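Local coordinates for extracellular solute-binding protein family 5 (Brucella melitensis, PDB 4ONY) that probably serves as the periplasmic substrate-binding protein of an ABC transporter, most likely one that imports peptides or related solutes, at residues E255-R258 and S262-E265; K285-P290 and V297-F302. One frame throughout, in Å; residues are numbered along the deposited sequence.

Interactions 1 and 2 follow one another along the chain, with centres about 17 Å apart. Interaction 1 joins the end of strand 251-257 to helix 260-268. Interaction 2 sets the loop after helix 280-285 against strand 297-302. Phe264 links them: its side chain leaves the helix away from segment 255-258, and its CE1 lies 3.6 Å from CZ of Tyr287 in interaction 2, the two rings meeting edge-to-face. Interaction 1 also borders the bound 1-ethoxy-2-(2-ethoxyethoxy)ethane, whose pocket includes Tyr256 and Tyr257 together with Gln222, Gln225 and Arg226. Interaction 2 contributes no residue to that pocket. Both contacts lie on the same side of the chain's centre.

Interaction 1: E255-R258 and S262-E265; sequences EYYR and SLFE. With P4G (1-ethoxy-2-(2-ethoxyethoxy)ethane), chain D.
Ser262 OG meets Arg258, the first residue past the strand, through a water. The water accepts a hydrogen bond from Arg258 N at 2.8 Å and is also bonded to Ser262 OG at 2.9 Å. The same OG sits at the edge of the Tyr257 ring, in its plane, 3.4 Å from CD2. It is placed there with OG anti to the backbone N of Ser262 (chi1 -179°).

Leu263 covers one face of the Tyr257 ring. Its CA makes a CH-pi contact, 4.0 Å from the ring centroid and 23° off the normal. Its CG reaches CD1 of Tyr257 at 3.8 Å, and the two side chains cross at about a right angle. This is a tight strand-to-helix connection: strand 251-257 of a mixed four-stranded sheet runs almost directly into helix 260-268, and the helix folds back on the last strand residue. Asn259 OD1 in the turn bonds Ser262 N.

The opposite face of the ring carries the bound 1-ethoxy-2-(2-ethoxyethoxy)ethane. Its C3 is 3.5 Å from CE2 of Tyr257 and 3.6 Å from the backbone O of Tyr256. The ring is thus sandwiched between helix and ligand. Its hydroxyl is hydrogen-bonded with Ser266 OG, and a weak bond to Glu255 OE1 is also possible. Glu255 OE2 forms a salt bridge with Arg226, another pocket residue.

Interaction 2: K285-P290 and V297-F302; sequences KLYDFP and VIKDTF
Tyr287 and Lys299 make the main contact, and it is a CH-pi interaction. Lys299 CE lies 4.1 Å from the centroid of the Tyr287 ring, 29° off the normal and off-centre. It comes nearest to CG of Tyr287, at 3.6 Å. Lys299 CD is 3.7 Å from CB of the same tyrosine, so the aliphatic chain lies against the root of the ring. A bend at chi3 (78°) brings CE against CB and CG of the tyrosine. The Tyr287 ring also meets Trp283 edge-to-face.

The apolar part is smaller. Phe289 CE2 touches Val297 CG2 at 4.2 Å, the two side chains crossing at about a right angle. The phenylalanine reaches Val297 with its CG between the backbone N and the carbonyl carbon (chi1 56°). Leu286 O lies in the plane of the Phe289 ring, at its edge. Phe267 of helix 260-268 also packs on Val297.

The polar ends find partners elsewhere. Lys299 NZ bonds Trp283 O and makes a cation-pi contact with the Trp283 ring. The Tyr287 hydroxyl is hydrogen-bonded with Glu277.

Strand 297-302 is an outer strand of an antiparallel three-stranded sheet and pairs with strand 566-571. Phe289 is the N-cap residue of helix 290-293, which leads on toward this strand. Here the loop between helices 280-285 and 290-293 packs against the edge strand that follows them, within a family 5 solute-binding protein.

Interaction 1: E255-R258 and S262-E265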
loop_
_atom_site.group_PDB
_atom_site.type_symbol
_atom_site.label_atom_id
_atom_site.label_comp_id
_atom_site.label_asym_id
_atom_site.label_seq_id
_atom_site.Cartn_x
_atom_site.Cartn_y
_atom_site.Cartn_z
ATOM N N GLU A 255 20.523 9.305 1.531
ATOM C CA GLU A 255 21.534 8.750 2.431
ATOM C C GLU A 255 21.025 7.549 3.178
ATOM O O GLU A 255 19.826 7.465 3.527
ATOM C CB GLU A 255 21.986 9.810 3.405
ATOM C CG GLU A 255 22.699 10.915 2.681
ATOM C CD GLU A 255 23.427 11.860 3.574
ATOM O OE1 GLU A 255 23.233 11.846 4.815
ATOM O OE2 GLU A 255 24.210 12.645 3.010
ATOM N N TYR A 256 21.924 6.601 3.411
ATOM C CA TYR A 256 21.570 5.346 3.988
ATOM C C TYR A 256 22.117 5.250 5.415
ATOM O O TYR A 256 23.264 5.592 5.650
ATOM C CB TYR A 256 22.097 4.216 3.090
ATOM C CG TYR A 256 21.247 3.974 1.840
ATOM C CD1 TYR A 256 21.327 4.821 0.744
ATOM C CD2 TYR A 256 20.345 2.942 1.775
ATOM C CE1 TYR A 256 20.566 4.591 -0.397
ATOM C CE2 TYR A 256 19.599 2.708 0.658
ATOM C CZ TYR A 256 19.713 3.538 -0.433
ATOM O OH TYR A 256 18.966 3.316 -1.564
ATOM N N TYR A 257 21.267 4.810 6.350
ATOM C CA TYR A 257 21.591 4.734 7.765
ATOM C C TYR A 257 21.359 3.306 8.284
ATOM O O TYR A 257 20.538 2.579 7.745
ATOM C CB TYR A 257 20.739 5.728 8.573
ATOM C CG TYR A 257 21.112 7.140 8.275
ATOM C CD1 TYR A 257 20.620 7.778 7.130
ATOM C CD2 TYR A 257 22.054 7.808 9.053
ATOM C CE1 TYR A 257 21.032 9.068 6.809
ATOM C CE2 TYR A 257 22.465 9.092 8.740
ATOM C CZ TYR A 257 21.962 9.714 7.595
ATOM O OH TYR A 257 22.414 11.023 7.299
ATOM N N ARG A 258 22.081 2.917 9.331
ATOM C CA ARG A 258 21.979 1.550 9.824
ATOM C C ARG A 258 20.736 1.341 10.661
ATOM O O ARG A 258 20.373 0.226 10.858
ATOM C CB ARG A 258 23.175 1.155 10.630
ATOM C CG ARG A 258 23.267 1.823 11.997
ATOM C CD ARG A 258 24.656 1.626 12.527
ATOM N NE ARG A 258 24.783 1.994 13.923
ATOM C CZ ARG A 258 25.365 3.088 14.393
ATOM N NH1 ARG A 258 25.875 3.990 13.569
ATOM N NH2 ARG A 258 25.411 3.287 15.723
ATOM N N SER A 262 20.057 6.621 14.356
ATOM C CA SER A 262 21.137 7.252 13.605
ATOM C C SER A 262 20.567 8.255 12.589
ATOM O O SER A 262 21.057 9.360 12.444
ATOM C CB SER A 262 21.935 6.147 12.868
ATOM O OG SER A 262 23.011 6.725 12.140
ATOM N N LEU A 263 19.504 7.834 11.914
ATOM C CA LEU A 263 18.832 8.641 10.918
ATOM C C LEU A 263 18.230 9.904 11.593
ATOM O O LEU A 263 18.493 11.035 11.161
ATOM C CB LEU A 263 17.763 7.800 10.230
ATOM C CG LEU A 263 17.284 8.265 8.843
ATOM C CD1 LEU A 263 16.651 7.095 8.111
ATOM C CD2 LEU A 263 16.281 9.406 8.947
ATOM N N PHE A 264 17.493 9.689 12.684
ATOM C CA PHE A 264 16.867 10.765 13.447
ATOM C C PHE A 264 17.900 11.780 13.947
ATOM O O PHE A 264 17.714 12.976 13.792
ATOM C CB PHE A 264 16.045 10.171 14.597
ATOM C CG PHE A 264 15.220 11.165 15.380
ATOM C CD1 PHE A 264 14.188 11.864 14.778
ATOM C CD2 PHE A 264 15.448 11.354 16.751
ATOM C CE1 PHE A 264 13.423 12.760 15.505
ATOM C CE2 PHE A 264 14.675 12.265 17.477
ATOM C CZ PHE A 264 13.643 12.949 16.851
ATOM N N GLU A 265 19.015 11.312 14.484
ATOM C CA GLU A 265 20.076 12.214 14.936
ATOM C C GLU A 265 20.616 13.077 13.785
ATOM O O GLU A 265 20.925 14.259 13.956
ATOM C CB GLU A 265 21.218 11.446 15.603
ATOM C CG GLU A 265 20.885 10.896 16.974
ATOM C CD GLU A 265 20.510 11.977 17.974
ATOM O OE1 GLU A 265 21.210 13.020 17.997
ATOM O OE2 GLU A 265 19.505 11.795 18.701
HETATM C C8 P4G D . 30.749 11.771 3.038
HETATM C C7 P4G D . 30.754 10.278 2.707
HETATM O O4 P4G D . 30.198 9.350 3.692
HETATM C C6 P4G D . 29.084 9.690 4.544
HETATM C C5 P4G D . 27.873 8.771 4.302
HETATM O O3 P4G D . 26.769 9.186 5.130
HETATM C C4 P4G D . 25.762 8.217 5.309
HETATM C C3 P4G D . 25.274 8.331 6.741
HETATM O O2 P4G D . 25.893 7.355 7.582
HETATM C C2 P4G D . 25.756 7.643 8.989
HETATM C C1 P4G D . 26.974 8.232 9.678
HETATM O O HOH W 1 23.934 4.846 10.117
#

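Interaction 2: K285-P290 and V297-F302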
loop_
_atom_site.group_PDB
_atom_site.type_symbol
_atom_site.label_atom_id
_atom_site.label_comp_id
_atom_site.label_asym_id
_atom_site.label_seq_id
_atom_site.Cartn_x
_atom_site.Cartn_y
_atom_site.Cartn_z
ATOM N N LYS A 285 7.249 12.498 22.230
ATOM C CA LYS A 285 8.255 12.765 23.264
ATOM C C LYS A 285 9.530 13.456 22.789
ATOM O O LYS A 285 10.132 14.212 23.550
ATOM C CB LYS A 285 8.720 11.427 23.864
ATOM C CG LYS A 285 7.635 10.694 24.607
ATOM C CD LYS A 285 7.207 11.459 25.837
ATOM C CE LYS A 285 6.428 10.571 26.793
ATOM N NZ LYS A 285 6.155 11.283 28.074
ATOM N N LEU A 286 10.009 13.103 21.589
ATOM C CA LEU A 286 11.396 13.399 21.237
ATOM C C LEU A 286 11.600 14.554 20.303
ATOM O O LEU A 286 12.724 14.771 19.835
ATOM C CB LEU A 286 12.124 12.132 20.724
ATOM C CG LEU A 286 12.178 10.956 21.718
ATOM C CD1 LEU A 286 12.944 9.750 21.170
ATOM C CD2 LEU A 286 12.770 11.380 23.045
ATOM N N TYR A 287 10.556 15.344 20.050
ATOM C CA TYR A 287 10.705 16.530 19.233
ATOM C C TYR A 287 10.718 17.773 20.121
ATOM O O TYR A 287 10.214 18.824 19.752
ATOM C CB TYR A 287 9.601 16.599 18.161
ATOM C CG TYR A 287 9.755 15.588 17.038
ATOM C CD1 TYR A 287 9.432 14.267 17.225
ATOM C CD2 TYR A 287 10.236 15.959 15.780
ATOM C CE1 TYR A 287 9.589 13.344 16.199
ATOM C CE2 TYR A 287 10.385 15.038 14.757
ATOM C CZ TYR A 287 10.035 13.735 14.968
ATOM O OH TYR A 287 10.171 12.784 13.969
ATOM N N ASP A 288 11.293 17.616 21.302
ATOM C CA ASP A 288 11.491 18.695 22.266
ATOM C C ASP A 288 12.883 19.343 22.122
ATOM O O ASP A 288 13.418 19.812 23.069
ATOM C CB ASP A 288 11.313 18.156 23.717
ATOM C CG ASP A 288 12.194 16.910 24.037
ATOM O OD1 ASP A 288 12.789 16.292 23.123
ATOM O OD2 ASP A 288 12.241 16.488 25.202
ATOM N N PHE A 289 13.482 19.346 20.959
ATOM C CA PHE A 289 14.807 19.937 20.767
ATOM C C PHE A 289 14.660 21.363 20.219
ATOM O O PHE A 289 13.581 21.727 19.750
ATOM C CB PHE A 289 15.692 19.049 19.879
ATOM C CG PHE A 289 15.118 18.732 18.527
ATOM C CD1 PHE A 289 14.296 17.647 18.347
ATOM C CD2 PHE A 289 15.467 19.485 17.420
ATOM C CE1 PHE A 289 13.817 17.321 17.071
ATOM C CE2 PHE A 289 14.978 19.174 16.153
ATOM C CZ PHE A 289 14.166 18.084 15.978
ATOM N N PRO A 290 15.692 22.203 20.389
ATOM C CA PRO A 290 15.530 23.655 20.234
ATOM C C PRO A 290 14.995 24.100 18.900
ATOM O O PRO A 290 14.148 24.996 18.867
ATOM C CB PRO A 290 16.952 24.188 20.427
ATOM C CG PRO A 290 17.570 23.232 21.394
ATOM C CD PRO A 290 16.997 21.870 21.008
ATOM N N VAL A 297 12.390 23.772 12.737
ATOM C CA VAL A 297 11.814 22.473 12.360
ATOM C C VAL A 297 10.320 22.559 12.645
ATOM O O VAL A 297 9.905 22.955 13.740
ATOM C CB VAL A 297 12.477 21.299 13.117
ATOM C CG1 VAL A 297 11.662 20.015 13.011
ATOM C CG2 VAL A 297 13.882 21.055 12.600
ATOM N N ILE A 298 9.531 22.193 11.639
ATOM C CA ILE A 298 8.104 22.173 11.713
ATOM C C ILE A 298 7.641 20.734 11.707
ATOM O O ILE A 298 8.007 19.964 10.831
ATOM C CB ILE A 298 7.502 22.954 10.532
ATOM C CG1 ILE A 298 8.009 24.397 10.629
ATOM C CG2 ILE A 298 5.974 22.988 10.626
ATOM C CD1 ILE A 298 7.647 25.263 9.431
ATOM N N LYS A 299 6.793 20.377 12.670
ATOM C CA LYS A 299 6.104 19.087 12.668
ATOM C C LYS A 299 4.830 19.160 11.828
ATOM O O LYS A 299 3.795 19.625 12.319
ATOM C CB LYS A 299 5.790 18.673 14.114
ATOM C CG LYS A 299 7.036 18.514 14.960
ATOM C CD LYS A 299 6.697 18.119 16.388
ATOM C CE LYS A 299 6.375 16.642 16.426
ATOM N NZ LYS A 299 5.563 16.350 17.601
ATOM N N ASP A 300 4.882 18.716 10.573
ATOM C CA ASP A 300 3.721 18.801 9.700
ATOM C C ASP A 300 2.850 17.554 9.866
ATOM O O ASP A 300 3.364 16.460 10.101
ATOM C CB ASP A 300 4.099 18.847 8.224
ATOM C CG ASP A 300 4.139 20.226 7.655
ATOM O OD1 ASP A 300 3.687 21.158 8.308
ATOM O OD2 ASP A 300 4.642 20.399 6.535
ATOM N N THR A 301 1.554 17.728 9.686
ATOM C CA THR A 301 0.663 16.625 9.599
ATOM C C THR A 301 -0.249 16.721 8.367
ATOM O O THR A 301 -0.577 17.816 7.905
ATOM C CB THR A 301 -0.203 16.536 10.832
ATOM O OG1 THR A 301 -1.197 17.544 10.732
ATOM C CG2 THR A 301 0.615 16.685 12.124
ATOM N N PHE A 302 -0.618 15.555 7.844
ATOM C CA PHE A 302 -1.432 15.446 6.644
ATOM C C PHE A 302 -2.491 14.353 6.816
ATOM O O PHE A 302 -2.346 13.478 7.649
ATOM C CB PHE A 302 -0.544 15.051 5.468
ATOM C CG PHE A 302 0.653 15.945 5.260
ATOM C CD1 PHE A 302 1.838 15.677 5.903
ATOM C CD2 PHE A 302 0.602 17.016 4.414
ATOM C CE1 PHE A 302 2.946 16.482 5.742
ATOM C CE2 PHE A 302 1.688 17.825 4.217
ATOM C CZ PHE A 302 2.865 17.574 4.918
#